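Local structure of bromo domain containing protein (Cryptosporidium parvum, 5U9N) at residues R46-I60 / F99-F113. The protein probably recognises acetylated lysines through its bromodomains, the second of which is captured here with the inhibitor bromosporine in its pocket. Sequence-based numbering, arbitrary orientation.
Sequences RYKEVIPEACDYITI and FERLVKLIFSNCMIF. With BMF (Bromosporine), chain C.
Y47 turns the CD1 edge of its ring onto the face of F113, CD1 lying over the ring centre in an edge-to-face pair with planes at 67°. The contact lays the ZA loop, including helix 41-50, along helix 96-113 of the left-handed four-helix bromodomain bundle, beside the bromosporine site, probably the acetyl-lysine pocket. F113 lines that site with C110, while V50 CB meets the edge of the F113 ring. With CG of F113 anti to the backbone N (chi1 -170°), the ring is carried out against Y47 and V50. The end of the ZA loop, 51-56, is pinned by N109, whose ND2 bonds E53 O at 2.7 Å (N-H...O angle 140°), the donor tilted from the carbonyl plane. The same ND2 donates to a water that also accepts from C55 N and bonds Y47 OH. N109 OD1 takes a second water, held in turn by E53 N, and I51 CG2 lies 3.5 Å from N109 ND2. The extended E53 side chain crosses L105 CD2 to a salt bridge, R101 NH2 to E53 OE1 3.2 Å, with a weak second bond from R101 NH1 to E53 OE2. D56, just before helix 57-65, is its N-cap, OD1 accepting from T59 N; I60 is a knob among F99, L102, V103 and I106, where I60 CD1 reaches I106 CD1 at 3.4 Å.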
loop_
_atom_site.group_PDB
_atom_site.type_symbol
_atom_site.label_atom_id
_atom_site.label_comp_id
_atom_site.label_asym_id
_atom_site.label_seq_id
_atom_site.Cartn_x
_atom_site.Cartn_y
_atom_site.Cartn_z
ATOM N N ARG A 46 4.878 -10.170 -17.482
ATOM C CA ARG A 46 5.919 -10.682 -16.599
ATOM C C ARG A 46 5.491 -10.445 -15.148
ATOM O O ARG A 46 5.754 -11.286 -14.298
ATOM C CB ARG A 46 7.289 -10.012 -16.888
ATOM C CG ARG A 46 8.441 -10.605 -16.041
ATOM C CD ARG A 46 9.812 -10.005 -16.349
ATOM N NE ARG A 46 9.926 -8.595 -15.939
ATOM C CZ ARG A 46 9.725 -7.537 -16.735
ATOM N NH1 ARG A 46 9.864 -6.305 -16.259
ATOM N NH2 ARG A 46 9.373 -7.707 -18.009
ATOM N N TYR A 47 4.766 -9.338 -14.888
ATOM C CA TYR A 47 4.280 -8.992 -13.545
ATOM C C TYR A 47 3.353 -10.069 -12.974
ATOM O O TYR A 47 3.452 -10.376 -11.796
ATOM C CB TYR A 47 3.543 -7.644 -13.562
ATOM C CG TYR A 47 3.347 -7.060 -12.181
ATOM C CD1 TYR A 47 4.320 -6.262 -11.598
ATOM C CD2 TYR A 47 2.182 -7.296 -11.461
ATOM C CE1 TYR A 47 4.145 -5.716 -10.337
ATOM C CE2 TYR A 47 2.009 -6.778 -10.181
ATOM C CZ TYR A 47 3.001 -5.998 -9.617
ATOM O OH TYR A 47 2.837 -5.436 -8.371
ATOM N N LYS A 48 2.442 -10.612 -13.783
ATOM C CA LYS A 48 1.515 -11.658 -13.321
ATOM C C LYS A 48 2.284 -12.922 -12.931
ATOM O O LYS A 48 1.875 -13.635 -12.013
ATOM C CB LYS A 48 0.490 -12.006 -14.419
ATOM C CG LYS A 48 -0.548 -10.932 -14.687
ATOM C CD LYS A 48 -1.636 -11.447 -15.670
ATOM C CE LYS A 48 -2.854 -10.547 -15.749
ATOM N NZ LYS A 48 -4.059 -11.277 -16.237
ATOM N N GLU A 49 3.380 -13.215 -13.655
ATOM C CA GLU A 49 4.225 -14.377 -13.387
ATOM C C GLU A 49 5.037 -14.172 -12.086
ATOM O O GLU A 49 5.149 -15.086 -11.275
ATOM C CB GLU A 49 5.182 -14.611 -14.589
ATOM C CG GLU A 49 5.722 -16.027 -14.694
ATOM N N VAL A 50 5.564 -12.963 -11.881
ATOM C CA VAL A 50 6.417 -12.646 -10.735
ATOM C C VAL A 50 5.575 -12.372 -9.475
ATOM O O VAL A 50 5.921 -12.858 -8.404
ATOM C CB VAL A 50 7.338 -11.438 -11.070
ATOM C CG1 VAL A 50 8.164 -11.004 -9.848
ATOM C CG2 VAL A 50 8.257 -11.764 -12.247
ATOM N N ILE A 51 4.475 -11.608 -9.601
ATOM C CA ILE A 51 3.657 -11.236 -8.444
ATOM C C ILE A 51 2.286 -11.975 -8.439
ATOM O O ILE A 51 1.412 -11.645 -9.230
ATOM C CB ILE A 51 3.456 -9.709 -8.430
ATOM C CG1 ILE A 51 4.826 -8.966 -8.349
ATOM C CG2 ILE A 51 2.556 -9.312 -7.267
ATOM C CD1 ILE A 51 5.790 -9.395 -7.097
ATOM N N PRO A 52 2.043 -12.863 -7.448
ATOM C CA PRO A 52 0.758 -13.582 -7.405
ATOM C C PRO A 52 -0.407 -12.752 -6.826
ATOM O O PRO A 52 -1.561 -13.027 -7.165
ATOM C CB PRO A 52 1.063 -14.779 -6.505
ATOM C CG PRO A 52 2.130 -14.302 -5.598
ATOM C CD PRO A 52 2.982 -13.384 -6.429
ATOM N N GLU A 53 -0.124 -11.781 -5.916
ATOM C CA GLU A 53 -1.171 -10.956 -5.300
ATOM C C GLU A 53 -0.851 -9.458 -5.453
ATOM O O GLU A 53 -0.175 -8.884 -4.618
ATOM C CB GLU A 53 -1.343 -11.322 -3.811
ATOM C CG GLU A 53 -2.614 -10.751 -3.179
ATOM C CD GLU A 53 -2.727 -10.868 -1.659
ATOM O OE1 GLU A 53 -1.817 -11.460 -1.024
ATOM O OE2 GLU A 53 -3.727 -10.352 -1.103
ATOM N N ALA A 54 -1.387 -8.824 -6.486
ATOM C CA ALA A 54 -1.189 -7.381 -6.673
ATOM C C ALA A 54 -2.056 -6.576 -5.698
ATOM O O ALA A 54 -3.068 -7.079 -5.219
ATOM C CB ALA A 54 -1.516 -6.985 -8.091
ATOM N N CYS A 55 -1.639 -5.344 -5.376
ATOM C CA CYS A 55 -2.416 -4.472 -4.500
ATOM C C CYS A 55 -2.055 -2.987 -4.738
ATOM O O CYS A 55 -1.036 -2.686 -5.373
ATOM C CB CYS A 55 -2.212 -4.862 -3.039
ATOM S SG CYS A 55 -3.487 -4.220 -1.927
ATOM N N ASP A 56 -2.889 -2.056 -4.213
ATOM C CA ASP A 56 -2.649 -0.608 -4.380
ATOM C C ASP A 56 -3.551 0.198 -3.454
ATOM O O ASP A 56 -4.458 -0.356 -2.848
ATOM C CB ASP A 56 -2.858 -0.181 -5.836
ATOM C CG ASP A 56 -4.047 -0.847 -6.472
ATOM O OD1 ASP A 56 -5.176 -0.360 -6.262
ATOM O OD2 ASP A 56 -3.868 -1.932 -7.075
ATOM N N TYR A 57 -3.275 1.503 -3.330
ATOM C CA TYR A 57 -3.950 2.382 -2.365
ATOM C C TYR A 57 -5.419 2.523 -2.628
ATOM O O TYR A 57 -6.197 2.509 -1.679
ATOM C CB TYR A 57 -3.323 3.795 -2.360
ATOM C CG TYR A 57 -1.862 3.883 -1.952
ATOM C CD1 TYR A 57 -1.295 2.944 -1.084
ATOM C CD2 TYR A 57 -1.074 4.957 -2.343
ATOM C CE1 TYR A 57 0.026 3.065 -0.650
ATOM C CE2 TYR A 57 0.244 5.085 -1.919
ATOM C CZ TYR A 57 0.792 4.139 -1.074
ATOM O OH TYR A 57 2.092 4.286 -0.651
ATOM N N ILE A 58 -5.815 2.739 -3.878
ATOM C CA ILE A 58 -7.239 2.939 -4.187
ATOM C C ILE A 58 -8.021 1.643 -3.888
ATOM O O ILE A 58 -9.140 1.719 -3.382
ATOM C CB ILE A 58 -7.444 3.438 -5.655
ATOM C CG1 ILE A 58 -8.875 4.001 -5.848
ATOM C CG2 ILE A 58 -7.169 2.330 -6.692
ATOM C CD1 ILE A 58 -9.225 5.234 -4.909
ATOM N N THR A 59 -7.392 0.460 -4.118
ATOM C CA THR A 59 -8.016 -0.845 -3.825
ATOM C C THR A 59 -8.159 -1.036 -2.297
ATOM O O THR A 59 -9.174 -1.530 -1.849
ATOM C CB THR A 59 -7.206 -1.990 -4.456
ATOM O OG1 THR A 59 -7.304 -1.895 -5.862
ATOM C CG2 THR A 59 -7.700 -3.356 -4.028
ATOM N N ILE A 60 -7.160 -0.626 -1.519
ATOM C CA ILE A 60 -7.227 -0.710 -0.054
ATOM C C ILE A 60 -8.293 0.265 0.464
ATOM O O ILE A 60 -9.094 -0.114 1.323
ATOM C CB ILE A 60 -5.845 -0.431 0.597
ATOM C CG1 ILE A 60 -4.860 -1.552 0.270
ATOM C CG2 ILE A 60 -5.990 -0.284 2.111
ATOM C CD1 ILE A 60 -3.388 -1.267 0.742
ATOM N N PHE A 99 -5.083 -4.687 7.224
ATOM C CA PHE A 99 -4.697 -3.435 6.589
ATOM C C PHE A 99 -3.176 -3.347 6.521
ATOM O O PHE A 99 -2.628 -2.991 5.465
ATOM C CB PHE A 99 -5.263 -2.217 7.357
ATOM C CG PHE A 99 -4.846 -0.888 6.778
ATOM C CD1 PHE A 99 -5.521 -0.341 5.704
ATOM C CD2 PHE A 99 -3.734 -0.228 7.255
ATOM C CE1 PHE A 99 -5.103 0.864 5.141
ATOM C CE2 PHE A 99 -3.359 1.005 6.728
ATOM C CZ PHE A 99 -4.028 1.522 5.655
ATOM N N GLU A 100 -2.485 -3.669 7.639
ATOM C CA GLU A 100 -1.017 -3.648 7.669
ATOM C C GLU A 100 -0.437 -4.572 6.580
ATOM O O GLU A 100 0.469 -4.181 5.844
ATOM C CB GLU A 100 -0.502 -4.070 9.039
ATOM C CG GLU A 100 0.993 -3.868 9.209
ATOM C CD GLU A 100 1.581 -4.450 10.475
ATOM O OE1 GLU A 100 0.837 -4.588 11.473
ATOM O OE2 GLU A 100 2.803 -4.728 10.482
ATOM N N ARG A 101 -0.944 -5.796 6.499
ATOM C CA ARG A 101 -0.511 -6.753 5.479
ATOM C C ARG A 101 -0.647 -6.184 4.048
ATOM O O ARG A 101 0.277 -6.301 3.244
ATOM C CB ARG A 101 -1.335 -8.026 5.582
ATOM C CG ARG A 101 -0.826 -9.131 4.676
ATOM C CD ARG A 101 -1.592 -10.422 4.854
ATOM N NE ARG A 101 -2.857 -10.400 4.137
ATOM C CZ ARG A 101 -2.978 -10.485 2.809
ATOM N NH1 ARG A 101 -4.179 -10.474 2.244
ATOM N NH2 ARG A 101 -1.895 -10.570 2.036
ATOM N N LEU A 102 -1.809 -5.607 3.735
ATOM C CA LEU A 102 -2.111 -5.146 2.391
ATOM C C LEU A 102 -1.224 -3.968 2.002
ATOM O O LEU A 102 -0.710 -3.933 0.890
ATOM C CB LEU A 102 -3.603 -4.767 2.273
ATOM C CG LEU A 102 -4.616 -5.957 2.225
ATOM C CD1 LEU A 102 -6.080 -5.426 2.153
ATOM C CD2 LEU A 102 -4.345 -6.890 1.029
ATOM N N VAL A 103 -1.020 -3.023 2.907
ATOM C CA VAL A 103 -0.148 -1.879 2.615
ATOM C C VAL A 103 1.295 -2.362 2.384
ATOM O O VAL A 103 1.920 -1.942 1.415
ATOM C CB VAL A 103 -0.208 -0.806 3.720
ATOM C CG1 VAL A 103 0.905 0.217 3.540
ATOM C CG2 VAL A 103 -1.576 -0.117 3.728
ATOM N N LYS A 104 1.808 -3.252 3.244
ATOM C CA LYS A 104 3.172 -3.749 3.108
ATOM C C LYS A 104 3.331 -4.638 1.882
ATOM O O LYS A 104 4.413 -4.670 1.300
ATOM C CB LYS A 104 3.599 -4.489 4.345
ATOM C CG LYS A 104 3.808 -3.568 5.517
ATOM C CD LYS A 104 4.339 -4.331 6.703
ATOM C CE LYS A 104 4.987 -3.442 7.717
ATOM N NZ LYS A 104 5.406 -4.219 8.941
ATOM N N LEU A 105 2.253 -5.308 1.458
ATOM C CA LEU A 105 2.230 -6.122 0.225
ATOM C C LEU A 105 2.551 -5.260 -1.021
ATOM O O LEU A 105 3.212 -5.733 -1.936
ATOM C CB LEU A 105 0.836 -6.786 0.072
ATOM C CG LEU A 105 0.583 -7.609 -1.170
ATOM C CD1 LEU A 105 1.451 -8.843 -1.195
ATOM C CD2 LEU A 105 -0.859 -7.991 -1.254
ATOM N N ILE A 106 2.061 -4.015 -1.045
ATOM C CA ILE A 106 2.303 -3.038 -2.117
ATOM C C ILE A 106 3.805 -2.790 -2.260
ATOM O O ILE A 106 4.317 -2.753 -3.362
ATOM C CB ILE A 106 1.549 -1.697 -1.803
ATOM C CG1 ILE A 106 0.034 -1.887 -1.906
ATOM C CG2 ILE A 106 1.992 -0.545 -2.743
ATOM C CD1 ILE A 106 -0.781 -0.688 -1.413
ATOM N N PHE A 107 4.486 -2.547 -1.155
ATOM C CA PHE A 107 5.914 -2.223 -1.171
ATOM C C PHE A 107 6.807 -3.460 -1.398
ATOM O O PHE A 107 7.826 -3.313 -2.060
ATOM C CB PHE A 107 6.312 -1.508 0.132
ATOM C CG PHE A 107 5.475 -0.269 0.409
ATOM C CD1 PHE A 107 5.152 0.619 -0.613
ATOM C CD2 PHE A 107 4.957 -0.029 1.674
ATOM C CE1 PHE A 107 4.334 1.720 -0.372
ATOM C CE2 PHE A 107 4.115 1.060 1.906
ATOM C CZ PHE A 107 3.784 1.907 0.874
ATOM N N SER A 108 6.422 -4.671 -0.921
ATOM C CA SER A 108 7.229 -5.864 -1.144
ATOM C C SER A 108 7.087 -6.364 -2.562
ATOM O O SER A 108 8.039 -6.932 -3.101
ATOM C CB SER A 108 6.862 -6.973 -0.159
ATOM O OG SER A 108 5.523 -7.414 -0.285
ATOM N N ASN A 109 5.905 -6.191 -3.178
ATOM C CA ASN A 109 5.723 -6.594 -4.584
ATOM C C ASN A 109 6.603 -5.713 -5.476
ATOM O O ASN A 109 7.276 -6.206 -6.379
ATOM C CB ASN A 109 4.253 -6.455 -5.012
ATOM C CG ASN A 109 3.337 -7.480 -4.401
ATOM O OD1 ASN A 109 3.772 -8.466 -3.806
ATOM N ND2 ASN A 109 2.040 -7.258 -4.527
ATOM N N CYS A 110 6.634 -4.428 -5.179
ATOM C CA CYS A 110 7.444 -3.482 -5.917
ATOM C C CYS A 110 8.932 -3.782 -5.730
ATOM O O CYS A 110 9.693 -3.683 -6.677
ATOM C CB CYS A 110 7.112 -2.057 -5.490
ATOM S SG CYS A 110 8.069 -0.797 -6.347
ATOM N N MET A 111 9.332 -4.166 -4.538
ATOM C CA MET A 111 10.733 -4.465 -4.260
ATOM C C MET A 111 11.134 -5.861 -4.769
ATOM O O MET A 111 12.316 -6.081 -4.998
ATOM C CB MET A 111 11.022 -4.319 -2.757
ATOM C CG MET A 111 10.989 -2.846 -2.303
ATOM S SD MET A 111 11.589 -2.591 -0.640
ATOM C CE MET A 111 10.126 -2.953 0.300
ATOM N N ILE A 112 10.174 -6.773 -5.018
ATOM C CA ILE A 112 10.493 -8.083 -5.650
ATOM C C ILE A 112 10.589 -7.919 -7.183
ATOM O O ILE A 112 11.429 -8.562 -7.816
ATOM C CB ILE A 112 9.436 -9.168 -5.272
ATOM C CG1 ILE A 112 9.589 -9.541 -3.809
ATOM C CG2 ILE A 112 9.547 -10.446 -6.169
ATOM C CD1 ILE A 112 8.446 -10.123 -3.226
ATOM N N PHE A 113 9.701 -7.107 -7.778
ATOM C CA PHE A 113 9.618 -6.966 -9.224
ATOM C C PHE A 113 10.702 -6.044 -9.804
ATOM O O PHE A 113 11.123 -6.257 -10.947
ATOM C CB PHE A 113 8.223 -6.430 -9.622
ATOM C CG PHE A 113 7.939 -6.463 -11.114
ATOM C CD1 PHE A 113 7.757 -7.669 -11.777
ATOM C CD2 PHE A 113 7.861 -5.288 -11.850
ATOM C CE1 PHE A 113 7.533 -7.705 -13.162
ATOM C CE2 PHE A 113 7.644 -5.321 -13.230
ATOM C CZ PHE A 113 7.469 -6.533 -13.880
HETATM C C10 BMF C . 4.286 2.536 -12.664
HETATM N N12 BMF C . 4.596 0.922 -10.978
HETATM C C15 BMF C . 6.846 -0.283 -12.307
HETATM C C17 BMF C . 8.449 -0.786 -14.167
HETATM C C20 BMF C . 11.261 -0.623 -15.706
HETATM C C22 BMF C . 6.166 0.800 -12.801
HETATM C C26 BMF C . 3.944 -0.460 -8.383
HETATM C C28 BMF C . 4.031 4.330 -14.249
HETATM C C01 BMF C . 2.115 5.967 -14.164
HETATM C C02 BMF C . 2.859 4.766 -13.634
HETATM C C03 BMF C . 2.415 4.056 -12.503
HETATM N N04 BMF C . 1.243 4.462 -11.806
HETATM S S05 BMF C . -0.215 3.746 -11.911
HETATM C C06 BMF C . 0.051 2.027 -11.716
HETATM O O07 BMF C . -0.986 4.214 -10.799
HETATM O O08 BMF C . -0.702 3.983 -13.235
HETATM C C09 BMF C . 3.127 2.964 -12.024
HETATM C C11 BMF C . 5.035 1.384 -12.128
HETATM N N13 BMF C . 5.288 -0.163 -10.493
HETATM C C14 BMF C . 6.361 -0.808 -11.066
HETATM N N16 BMF C . 7.960 -0.950 -12.887
HETATM O O18 BMF C . 9.519 -1.605 -14.348
HETATM C C19 BMF C . 10.131 -1.619 -15.683
HETATM O O21 BMF C . 8.016 -0.015 -14.997
HETATM N N23 BMF C . 6.684 -1.854 -10.316
HETATM N N24 BMF C . 5.807 -1.880 -9.235
HETATM C C25 BMF C . 4.998 -0.861 -9.346
HETATM C C27 BMF C . 4.734 3.237 -13.781
HETATM O O HOH W 1 1.105 -4.867 -6.254
HETATM O O HOH W 2 2.412 -11.041 -4.064
#